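Local coordinates for CRP-like protein Clp (Xanthomonas campestris pv. campestris, PDB 3IWZ), which acts as a global transcriptional regulator of virulence genes, a homodimeric CRP-like DNA-binding protein whose DNA binding appears to be abolished by c-di-GMP, at residues S127-A130 with P131-L134. Numbering follows the deposited sequence.
Sequences SPDA and PRIL
Two arginines hold OD2 of D129. From three residues further along comes NH2 of R132, which reaches OD2 at 3.4 Å in a weak, bent hydrogen bond within a salt bridge. The second is R29, which also pairs with OD2 as a salt bridge. OD2 sits at the edge of the R132 guanidinium, near its plane, although the carboxylate is turned 62° from it, in keeping with the weak bond. R132 gets there by folding back: its chain bends at chi3 (-61°), bringing the guanidinium over the start of the helix instead of out along it. There NH2 also approaches the carbonyl O of P128, obliquely, at 3.5 Å, while NE is hydrogen-bonded to OG1 of T26. Contacts to T26 and D129 from different nitrogens should limit how far the guanidinium can swivel.

The backbone closes the first helical turn. N of L134 donates to O of A130 at 2.9 Å in a nearly straight bond (165°), and N of I133 donates to O of D129, a doubtful bond because that oxygen is too close to a neighbour in the model. P131, in the first turn, has no N-H to give; its ring CD lies 3.4 Å from O of S127, the carbonyl that accepts the bond from N of A130. With CG anti to its carbonyl carbon, beside the backbone N, the side chain of L134 turns back toward the turn, and CG lies 3.3 Å from O of A130.

This is the N-terminal end of the long helix 130-157, the dimerization helix of CRP-family proteins. T26 of helix 24-32 touches D129 and I133, F122 of helix 115-122 touches I133 and L134, and P131 packs on P131, and L134 on L134, of the second subunit.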
loop_
_atom_site.group_PDB
_atom_site.type_symbol
_atom_site.label_atom_id
_atom_site.label_comp_id
_atom_site.label_asym_id
_atom_site.label_seq_id
_atom_site.Cartn_x
_atom_site.Cartn_y
_atom_site.Cartn_z
ATOM N N SER D 127 1.978 10.122 -26.368
ATOM C CA SER D 127 3.261 9.452 -26.165
ATOM C C SER D 127 4.283 10.325 -25.420
ATOM O O SER D 127 4.978 9.843 -24.522
ATOM C CB SER D 127 3.829 9.010 -27.523
ATOM O OG SER D 127 4.939 8.141 -27.374
ATOM N N PRO D 128 4.392 11.617 -25.782
ATOM C CA PRO D 128 5.347 12.518 -25.118
ATOM C C PRO D 128 4.968 12.830 -23.668
ATOM O O PRO D 128 5.808 13.227 -22.859
ATOM C CB PRO D 128 5.308 13.772 -25.993
ATOM C CG PRO D 128 4.890 13.245 -27.347
ATOM C CD PRO D 128 3.810 12.267 -26.970
ATOM N N ASP D 129 3.690 12.661 -23.354
ATOM C CA ASP D 129 3.188 12.918 -22.013
ATOM C C ASP D 129 3.264 11.655 -21.143
ATOM O O ASP D 129 3.220 11.736 -19.919
ATOM C CB ASP D 129 1.742 13.419 -22.104
ATOM C CG ASP D 129 1.623 14.741 -22.860
ATOM O OD1 ASP D 129 0.531 15.030 -23.399
ATOM O OD2 ASP D 129 2.615 15.496 -22.905
ATOM N N ALA D 130 3.389 10.496 -21.785
ATOM C CA ALA D 130 3.457 9.215 -21.083
ATOM C C ALA D 130 4.437 9.230 -19.914
ATOM O O ALA D 130 4.077 8.875 -18.795
ATOM C CB ALA D 130 3.825 8.104 -22.064
ATOM N N PRO D 131 5.693 9.643 -20.154
ATOM C CA PRO D 131 6.676 9.681 -19.065
ATOM C C PRO D 131 6.188 10.453 -17.836
ATOM O O PRO D 131 6.256 9.944 -16.715
ATOM C CB PRO D 131 7.888 10.340 -19.720
ATOM C CG PRO D 131 7.785 9.860 -21.132
ATOM C CD PRO D 131 6.313 10.038 -21.429
ATOM N N ARG D 132 5.704 11.675 -18.044
ATOM C CA ARG D 132 5.214 12.492 -16.928
ATOM C C ARG D 132 3.960 11.921 -16.279
ATOM O O ARG D 132 3.766 12.058 -15.075
ATOM C CB ARG D 132 4.907 13.923 -17.372
ATOM C CG ARG D 132 6.062 14.894 -17.236
ATOM C CD ARG D 132 5.625 16.287 -17.653
ATOM N NE ARG D 132 5.186 16.324 -19.050
ATOM C CZ ARG D 132 6.011 16.339 -20.095
ATOM N NH1 ARG D 132 7.325 16.323 -19.906
ATOM N NH2 ARG D 132 5.520 16.370 -21.331
ATOM N N ILE D 133 3.102 11.295 -17.076
ATOM C CA ILE D 133 1.879 10.725 -16.534
ATOM C C ILE D 133 2.236 9.569 -15.594
ATOM O O ILE D 133 1.906 9.584 -14.402
ATOM C CB ILE D 133 0.966 10.182 -17.646
ATOM C CG1 ILE D 133 0.704 11.259 -18.707
ATOM C CG2 ILE D 133 -0.343 9.706 -17.036
ATOM C CD1 ILE D 133 -0.133 12.418 -18.246
ATOM N N LEU D 134 2.914 8.567 -16.143
ATOM C CA LEU D 134 3.315 7.394 -15.379
ATOM C C LEU D 134 4.076 7.757 -14.113
ATOM O O LEU D 134 3.842 7.177 -13.056
ATOM C CB LEU D 134 4.170 6.486 -16.255
ATOM C CG LEU D 134 3.411 5.933 -17.451
ATOM C CD1 LEU D 134 4.381 5.268 -18.415
ATOM C CD2 LEU D 134 2.349 4.954 -16.951
#